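Local coordinates for CIR protein (Plasmodium chabaudi chabaudi, PDB 6ZYV) that is of unknown function but belongs to the Plasmodium variant antigen family of PIR proteins, probably displayed by infected red blood cells, at residues A[11-24]-A[58-70]. The protein carries 5 engineered substitutions. Residues are numbered along the deposited sequence; the frame is centred on the assembly and turned at random.
Sequences VCKDIKKIDDCLQI and KISAGFIWLLVMF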
ATOM      1  N   VAL A  11      -2.575   1.109  -7.907  1.00 47.31           N
ATOM      2  CA  VAL A  11      -1.926   0.811  -6.625  1.00 45.70           C
ATOM      3  C   VAL A  11      -2.127  -0.648  -6.234  1.00 45.78           C
ATOM      4  O   VAL A  11      -1.154  -1.329  -5.897  1.00 45.96           O
ATOM      5  CB  VAL A  11      -2.432   1.786  -5.543  1.00 45.21           C
ATOM      6  CG1 VAL A  11      -1.984   1.374  -4.141  1.00 45.07           C
ATOM      7  CG2 VAL A  11      -2.000   3.209  -5.855  1.00 44.80           C
ATOM      8  N   CYS A  12      -3.376  -1.151  -6.352  1.00 46.04           N
ATOM      9  CA  CYS A  12      -3.735  -2.541  -6.025  1.00 46.95           C
ATOM     10  C   CYS A  12      -3.027  -3.538  -6.937  1.00 47.82           C
ATOM     11  O   CYS A  12      -2.575  -4.598  -6.497  1.00 49.18           O
ATOM     12  CB  CYS A  12      -5.253  -2.732  -6.045  1.00 48.16           C
ATOM     13  SG  CYS A  12      -6.129  -1.830  -4.740  1.00 51.12           S
ATOM     14  N   LYS A  13      -2.893  -3.179  -8.205  1.00 47.52           N
ATOM     15  CA  LYS A  13      -2.217  -3.991  -9.206  1.00 48.41           C
ATOM     16  C   LYS A  13      -0.722  -4.052  -8.905  1.00 46.71           C
ATOM     17  O   LYS A  13      -0.142  -5.127  -8.918  1.00 46.78           O
ATOM     18  CB  LYS A  13      -2.462  -3.336 -10.584  1.00 52.83           C
ATOM     19  CG  LYS A  13      -2.477  -4.252 -11.785  1.00 60.12           C
ATOM     20  CD  LYS A  13      -3.525  -3.735 -12.778  1.00 66.94           C
ATOM     21  CE  LYS A  13      -3.141  -3.831 -14.227  1.00 72.97           C
ATOM     22  NZ  LYS A  13      -4.225  -3.270 -15.090  1.00 75.44           N
ATOM     23  N   ASP A  14      -0.097  -2.902  -8.614  1.00 45.96           N
ATOM     24  CA  ASP A  14       1.337  -2.837  -8.347  1.00 45.70           C
ATOM     25  C   ASP A  14       1.721  -3.568  -7.081  1.00 45.70           C
ATOM     26  O   ASP A  14       2.711  -4.293  -7.085  1.00 45.69           O
ATOM     27  CB  ASP A  14       1.835  -1.381  -8.307  1.00 46.33           C
ATOM     28  CG  ASP A  14       1.639  -0.630  -9.608  1.00 49.76           C
ATOM     29  OD1 ASP A  14       1.533  -1.290 -10.661  1.00 51.26           O
ATOM     30  OD2 ASP A  14       1.543   0.623  -9.564  1.00 51.10           O
ATOM     31  N   ILE A  15       0.910  -3.436  -6.019  1.00 45.81           N
ATOM     32  CA  ILE A  15       1.197  -4.136  -4.768  1.00 47.12           C
ATOM     33  C   ILE A  15       1.147  -5.648  -4.987  1.00 49.29           C
ATOM     34  O   ILE A  15       2.081  -6.354  -4.587  1.00 49.16           O
ATOM     35  CB  ILE A  15       0.279  -3.663  -3.596  1.00 46.86           C
ATOM     36  CG1 ILE A  15       0.630  -2.229  -3.173  1.00 46.71           C
ATOM     37  CG2 ILE A  15       0.375  -4.613  -2.420  1.00 47.49           C
ATOM     38  CD1 ILE A  15      -0.279  -1.609  -2.141  1.00 46.93           C
ATOM     39  N   LYS A  16       0.116  -6.137  -5.708  1.00 51.27           N
ATOM     40  CA  LYS A  16       0.046  -7.572  -6.001  1.00 54.06           C
ATOM     41  C   LYS A  16       1.279  -8.067  -6.778  1.00 56.28           C
ATOM     42  O   LYS A  16       1.857  -9.117  -6.450  1.00 57.33           O
ATOM     43  CB  LYS A  16      -1.254  -7.972  -6.719  1.00 57.42           C
ATOM     44  CG  LYS A  16      -1.323  -9.489  -6.991  1.00 64.61           C
ATOM     45  CD  LYS A  16      -2.437 -10.193  -6.207  1.00 71.84           C
ATOM     46  CE  LYS A  16      -2.648 -11.649  -6.581  1.00 77.62           C
ATOM     47  NZ  LYS A  16      -1.446 -12.467  -6.252  1.00 80.40           N
ATOM     48  N   LYS A  17       1.715  -7.279  -7.772  1.00 56.45           N
ATOM     49  CA  LYS A  17       2.889  -7.608  -8.586  1.00 57.49           C
ATOM     50  C   LYS A  17       4.153  -7.753  -7.699  1.00 58.80           C
ATOM     51  O   LYS A  17       4.819  -8.790  -7.751  1.00 58.87           O
ATOM     52  CB  LYS A  17       3.100  -6.533  -9.682  1.00 58.67           C
ATOM     53  CG  LYS A  17       3.004  -7.059 -11.108  1.00 63.86           C
ATOM     54  CD  LYS A  17       2.908  -5.928 -12.168  1.00 67.77           C
ATOM     55  CE  LYS A  17       1.697  -5.004 -12.000  1.00 70.44           C
ATOM     56  NZ  LYS A  17       1.825  -3.715 -12.765  1.00 70.62           N
ATOM     57  N   ILE A  18       4.434  -6.757  -6.826  1.00 59.05           N
ATOM     58  CA  ILE A  18       5.604  -6.837  -5.969  1.00 60.63           C
ATOM     59  C   ILE A  18       5.467  -7.945  -4.905  1.00 62.75           C
ATOM     60  O   ILE A  18       6.456  -8.611  -4.610  1.00 63.00           O
ATOM     61  CB  ILE A  18       6.036  -5.470  -5.364  1.00 60.69           C
ATOM     62  CG1 ILE A  18       7.472  -5.540  -4.823  1.00 61.74           C
ATOM     63  CG2 ILE A  18       5.072  -4.967  -4.298  1.00 60.37           C
ATOM     64  CD1 ILE A  18       8.491  -6.070  -5.832  1.00 63.01           C
ATOM     65  N   ASP A  19       4.255  -8.193  -4.386  1.00 64.18           N
ATOM     66  CA  ASP A  19       4.034  -9.265  -3.421  1.00 67.10           C
ATOM     67  C   ASP A  19       4.461 -10.629  -3.975  1.00 70.51           C
ATOM     68  O   ASP A  19       5.251 -11.332  -3.334  1.00 71.04           O
ATOM     69  CB  ASP A  19       2.556  -9.330  -2.989  1.00 69.12           C
ATOM     70  CG  ASP A  19       2.202  -8.524  -1.765  1.00 73.90           C
ATOM     71  OD1 ASP A  19       3.124  -8.125  -1.038  1.00 74.22           O
ATOM     72  OD2 ASP A  19       0.990  -8.279  -1.539  1.00 77.12           O
ATOM     73  N   ASP A  20       3.966 -10.997  -5.164  1.00 72.55           N
ATOM     74  CA  ASP A  20       4.309 -12.281  -5.760  1.00 75.75           C
ATOM     75  C   ASP A  20       5.810 -12.417  -6.039  1.00 77.94           C
ATOM     76  O   ASP A  20       6.335 -13.530  -6.003  1.00 79.10           O
ATOM     77  CB  ASP A  20       3.489 -12.500  -7.045  1.00 78.80           C
ATOM     78  CG  ASP A  20       1.984 -12.385  -6.833  1.00 84.91           C
ATOM     79  OD1 ASP A  20       1.529 -12.561  -5.680  1.00 86.48           O
ATOM     80  OD2 ASP A  20       1.260 -12.106  -7.819  1.00 87.07           O
ATOM     81  N   CYS A  21       6.514 -11.307  -6.264  1.00 78.37           N
ATOM     82  CA  CYS A  21       7.920 -11.349  -6.618  1.00 80.53           C
ATOM     83  C   CYS A  21       8.885 -11.138  -5.500  1.00 82.44           C
ATOM     84  O   CYS A  21      10.067 -11.025  -5.806  1.00 82.88           O
ATOM     85  CB  CYS A  21       8.200 -10.357  -7.736  1.00 81.45           C
ATOM     86  SG  CYS A  21       7.762 -10.962  -9.377  1.00 87.64           S
ATOM     87  N   LEU A  22       8.443 -11.059  -4.238  1.00 83.63           N
ATOM     88  CA  LEU A  22       9.371 -10.727  -3.162  1.00 85.78           C
ATOM     89  C   LEU A  22      10.488 -11.772  -2.921  1.00 89.19           C
ATOM     90  O   LEU A  22      11.525 -11.418  -2.352  1.00 89.20           O
ATOM     91  CB  LEU A  22       8.641 -10.371  -1.870  1.00 85.62           C
ATOM     92  CG  LEU A  22       9.134  -9.093  -1.169  1.00 86.42           C
ATOM     93  CD1 LEU A  22       9.306  -7.911  -2.137  1.00 86.28           C
ATOM     94  CD2 LEU A  22       8.206  -8.700  -0.065  1.00 86.73           C
ATOM     95  N   GLN A  23      10.310 -13.020  -3.387  1.00 91.89           N
ATOM     96  CA  GLN A  23      11.332 -14.075  -3.301  1.00 95.10           C
ATOM     97  C   GLN A  23      11.794 -14.426  -1.872  1.00 97.73           C
ATOM     98  O   GLN A  23      12.783 -15.144  -1.706  1.00 98.97           O
ATOM     99  CB  GLN A  23      12.549 -13.727  -4.186  1.00 96.70           C
ATOM    100  CG  GLN A  23      12.633 -14.523  -5.482  1.00100.51           C
ATOM    101  CD  GLN A  23      11.506 -14.206  -6.426  1.00104.50           C
ATOM    102  OE1 GLN A  23      10.504 -14.929  -6.497  1.00106.63           O
ATOM    103  NE2 GLN A  23      11.648 -13.116  -7.176  1.00104.25           N
ATOM    104  N   ILE A  24      11.087 -13.939  -0.852  1.00 98.53           N
ATOM    105  CA  ILE A  24      11.437 -14.221   0.534  1.00100.55           C
ATOM    106  C   ILE A  24      10.727 -15.483   0.998  1.00103.32           C
ATOM    107  O   ILE A  24       9.500 -15.552   0.971  1.00103.38           O
ATOM    108  CB  ILE A  24      11.131 -13.006   1.439  1.00100.00           C
ATOM    109  CG1 ILE A  24      12.001 -11.812   1.043  1.00 99.90           C
ATOM    110  CG2 ILE A  24      11.308 -13.351   2.913  1.00100.94           C
ATOM    111  CD1 ILE A  24      11.469 -10.602   1.466  1.00 99.94           C
ATOM    112  N   LYS A  58      15.834  -7.339  -1.079  1.00 57.11           N
ATOM    113  CA  LYS A  58      14.662  -7.567  -1.925  1.00 56.36           C
ATOM    114  C   LYS A  58      13.493  -6.667  -1.516  1.00 54.27           C
ATOM    115  O   LYS A  58      12.806  -6.134  -2.387  1.00 53.99           O
ATOM    116  CB  LYS A  58      14.244  -9.048  -1.871  1.00 59.30           C
ATOM    117  CG  LYS A  58      15.282 -10.001  -2.450  1.00 64.75           C
ATOM    118  CD  LYS A  58      14.905 -11.467  -2.202  1.00 71.25           C
ATOM    119  CE  LYS A  58      16.040 -12.395  -2.544  1.00 76.65           C
ATOM    120  NZ  LYS A  58      16.183 -13.502  -1.551  1.00 80.04           N
ATOM    121  N   ILE A  59      13.268  -6.504  -0.191  1.00 52.61           N
ATOM    122  CA  ILE A  59      12.198  -5.646   0.333  1.00 51.15           C
ATOM    123  C   ILE A  59      12.495  -4.200  -0.023  1.00 50.56           C
ATOM    124  O   ILE A  59      11.609  -3.484  -0.469  1.00 49.83           O
ATOM    125  CB  ILE A  59      12.019  -5.821   1.869  1.00 50.73           C
ATOM    126  CG1 ILE A  59      11.506  -7.222   2.200  1.00 52.36           C
ATOM    127  CG2 ILE A  59      11.059  -4.772   2.430  1.00 49.30           C
ATOM    128  CD1 ILE A  59      11.713  -7.624   3.672  1.00 54.30           C
ATOM    129  N   SER A  60      13.758  -3.780   0.148  1.00 50.63           N
ATOM    130  CA  SER A  60      14.190  -2.436  -0.162  1.00 50.68           C
ATOM    131  C   SER A  60      13.975  -2.127  -1.651  1.00 51.27           C
ATOM    132  O   SER A  60      13.395  -1.091  -1.981  1.00 51.54           O
ATOM    133  CB  SER A  60      15.659  -2.268   0.217  1.00 52.48           C
ATOM    134  OG  SER A  60      16.196  -1.028  -0.211  1.00 55.57           O
ATOM    135  N   ALA A  61      14.398  -3.049  -2.542  1.00 50.66           N
ATOM    136  CA  ALA A  61      14.250  -2.881  -3.981  1.00 50.20           C
ATOM    137  C   ALA A  61      12.773  -2.895  -4.398  1.00 49.32           C
ATOM    138  O   ALA A  61      12.384  -2.136  -5.273  1.00 49.58           O
ATOM    139  CB  ALA A  61      15.020  -3.972  -4.704  1.00 50.51           C
ATOM    140  N   GLY A  62      11.973  -3.742  -3.749  1.00 48.50           N
ATOM    141  CA  GLY A  62      10.534  -3.850  -3.994  1.00 47.71           C
ATOM    142  C   GLY A  62       9.772  -2.607  -3.583  1.00 45.77           C
ATOM    143  O   GLY A  62       8.825  -2.201  -4.253  1.00 45.71           O
ATOM    144  N   PHE A  63      10.205  -1.983  -2.493  1.00 44.27           N
ATOM    145  CA  PHE A  63       9.615  -0.758  -1.981  1.00 43.02           C
ATOM    146  C   PHE A  63       9.904   0.413  -2.934  1.00 43.28           C
ATOM    147  O   PHE A  63       9.013   1.212  -3.204  1.00 43.51           O
ATOM    148  CB  PHE A  63      10.155  -0.459  -0.570  1.00 42.05           C
ATOM    149  CG  PHE A  63       9.662   0.839   0.018  1.00 41.55           C
ATOM    150  CD1 PHE A  63       8.419   0.917   0.632  1.00 42.11           C
ATOM    151  CD2 PHE A  63      10.436   1.988  -0.056  1.00 42.18           C
ATOM    152  CE1 PHE A  63       7.961   2.118   1.161  1.00 42.30           C
ATOM    153  CE2 PHE A  63       9.981   3.180   0.472  1.00 43.00           C
ATOM    154  CZ  PHE A  63       8.741   3.239   1.071  1.00 42.50           C
ATOM    155  N   ILE A  64      11.140   0.515  -3.429  1.00 43.62           N
ATOM    156  CA  ILE A  64      11.541   1.558  -4.374  1.00 44.18           C
ATOM    157  C   ILE A  64      10.822   1.358  -5.706  1.00 44.06           C
ATOM    158  O   ILE A  64      10.284   2.319  -6.258  1.00 44.24           O
ATOM    159  CB  ILE A  64      13.066   1.599  -4.531  1.00 45.19           C
ATOM    160  CG1 ILE A  64      13.700   2.036  -3.203  1.00 46.19           C
ATOM    161  CG2 ILE A  64      13.499   2.504  -5.683  1.00 45.86           C
ATOM    162  CD1 ILE A  64      15.161   1.737  -3.145  1.00 47.21           C
ATOM    163  N   TRP A  65      10.698   0.103  -6.162  1.00 43.25           N
ATOM    164  CA  TRP A  65       9.929  -0.201  -7.360  1.00 43.21           C
ATOM    165  C   TRP A  65       8.463   0.302  -7.217  1.00 43.01           C
ATOM    166  O   TRP A  65       7.968   0.943  -8.128  1.00 44.07           O
ATOM    167  CB  TRP A  65       9.972  -1.707  -7.667  1.00 43.16           C
ATOM    168  CG  TRP A  65       9.247  -2.081  -8.925  1.00 43.33           C
ATOM    169  CD1 TRP A  65       9.752  -2.106 -10.193  1.00 44.74           C
ATOM    170  CD2 TRP A  65       7.876  -2.470  -9.029  1.00 43.20           C
ATOM    171  NE1 TRP A  65       8.774  -2.488 -11.083  1.00 45.40           N
ATOM    172  CE2 TRP A  65       7.603  -2.690 -10.394  1.00 44.64           C
ATOM    173  CE3 TRP A  65       6.845  -2.633  -8.104  1.00 43.25           C
ATOM    174  CZ2 TRP A  65       6.355  -3.117 -10.843  1.00 45.28           C
ATOM    175  CZ3 TRP A  65       5.601  -3.007  -8.556  1.00 44.30           C
ATOM    176  CH2 TRP A  65       5.373  -3.277  -9.907  1.00 44.93           C
ATOM    177  N   LEU A  66       7.824   0.088  -6.041  1.00 41.93           N
ATOM    178  CA  LEU A  66       6.475   0.556  -5.741  1.00 41.78           C
ATOM    179  C   LEU A  66       6.363   2.037  -5.868  1.00 40.88           C
ATOM    180  O   LEU A  66       5.454   2.496  -6.528  1.00 40.27           O
ATOM    181  CB  LEU A  66       6.019   0.193  -4.305  1.00 42.29           C
ATOM    182  CG  LEU A  66       5.195  -1.064  -4.078  1.00 44.25           C
ATOM    183  CD1 LEU A  66       4.534  -1.009  -2.680  1.00 43.53           C
ATOM    184  CD2 LEU A  66       4.170  -1.295  -5.219  1.00 44.22           C
ATOM    185  N   LEU A  67       7.238   2.795  -5.180  1.00 40.90           N
ATOM    186  CA  LEU A  67       7.241   4.250  -5.231  1.00 41.22           C
ATOM    187  C   LEU A  67       7.434   4.759  -6.642  1.00 40.99           C
ATOM    188  O   LEU A  67       6.774   5.713  -7.026  1.00 41.63           O
ATOM    189  CB  LEU A  67       8.339   4.840  -4.331  1.00 42.45           C
ATOM    190  CG  LEU A  67       8.072   4.883  -2.841  1.00 45.32           C
ATOM    191  CD1 LEU A  67       9.264   5.545  -2.119  1.00 46.74           C
ATOM    192  CD2 LEU A  67       6.776   5.648  -2.540  1.00 45.76           C
ATOM    193  N   VAL A  68       8.330   4.130  -7.418  1.00 41.13           N
ATOM    194  CA  VAL A  68       8.561   4.532  -8.799  1.00 41.75           C
ATOM    195  C   VAL A  68       7.268   4.323  -9.632  1.00 41.55           C
ATOM    196  O   VAL A  68       6.834   5.231 -10.341  1.00 41.32           O
ATOM    197  CB  VAL A  68       9.787   3.811  -9.395  1.00 43.17           C
ATOM    198  CG1 VAL A  68       9.837   3.957 -10.915  1.00 43.35           C
ATOM    199  CG2 VAL A  68      11.080   4.341  -8.773  1.00 44.76           C
ATOM    200  N   MET A  69       6.619   3.166  -9.472  1.00 41.06           N
ATOM    201  CA  MET A  69       5.376   2.873 -10.178  1.00 41.36           C
ATOM    202  C   MET A  69       4.246   3.792  -9.776  1.00 42.15           C
ATOM    203  O   MET A  69       3.492   4.201 -10.634  1.00 43.81           O
ATOM    204  CB  MET A  69       4.941   1.418  -9.942  1.00 41.27           C
ATOM    205  CG  MET A  69       5.843   0.419 -10.590  1.00 43.22           C
ATOM    206  SD  MET A  69       5.960   0.568 -12.388  1.00 47.15           S
ATOM    207  CE  MET A  69       4.235   0.244 -12.866  1.00 41.06           C
ATOM    208  N   PHE A  70       4.096   4.100  -8.481  1.00 41.43           N
ATOM    209  CA  PHE A  70       3.034   4.979  -8.009  1.00 41.60           C
ATOM    210  C   PHE A  70       3.210   6.384  -8.593  1.00 43.34           C
ATOM    211  O   PHE A  70       2.224   7.013  -8.964  1.00 43.66           O
ATOM    212  CB  PHE A  70       2.999   5.071  -6.465  1.00 39.94           C
ATOM    213  CG  PHE A  70       2.583   3.827  -5.710  1.00 39.56           C
ATOM    214  CD1 PHE A  70       2.050   2.734  -6.377  1.00 39.50           C
ATOM    215  CD2 PHE A  70       2.766   3.736  -4.335  1.00 38.99           C
ATOM    216  CE1 PHE A  70       1.701   1.586  -5.682  1.00 39.64           C
ATOM    217  CE2 PHE A  70       2.374   2.602  -3.634  1.00 38.74           C
ATOM    218  CZ  PHE A  70       1.847   1.535  -4.304  1.00 38.84           C
TER
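The side chain of Asp14 is a knob among Trp65, Leu66, Met69 and Phe70; its carboxylate is held by one bond at OD1 and packed against carbon at OD2. Asp14 OD1 accepts a salt-bridging hydrogen bond of 3.2 Å from Lys17 NZ, almost in line with the C-O bond, which would steady the charge. Asp14 OD2 lies 3.5 Å from Met69 CB and at the edge of the Phe70 ring. Carboxylate and ring planes are 26° apart. The backbone O of Asp14, already bonded to Ile18 N, meets the Trp65 ring edge-on in its plane, 3.5 Å from CZ3, while Met69 CG, of the same helix as Trp65, lies over the rim of one indole face. Val11 CG2 rests over one face of Phe70, and Val11 CG1 reaches Phe70 CZ at 3.8 Å. Where the backbones come closest, Ile18 CG1, swung anti to its own N (chi1 -163°), carries CD1 to 3.5 Å from Gly62 CA. Beyond the helix end, the less well-ordered Ile24 sets CD1 against Ile59 CG1, and the Lys58 chain runs past Leu22 O. Helix 81-101 covers this layer through Trp94, which touches Ile15 and Ile18, and disulfides tie Cys12 to Cys165 and Cys21 to Cys32. The axes of helix 11-20 and helix 58-70 approach to 10.2 Å at 159°, an antiparallel helix pair with a knob-into-hole contact, part of the all-helical, disulfide-linked PIR ectodomain.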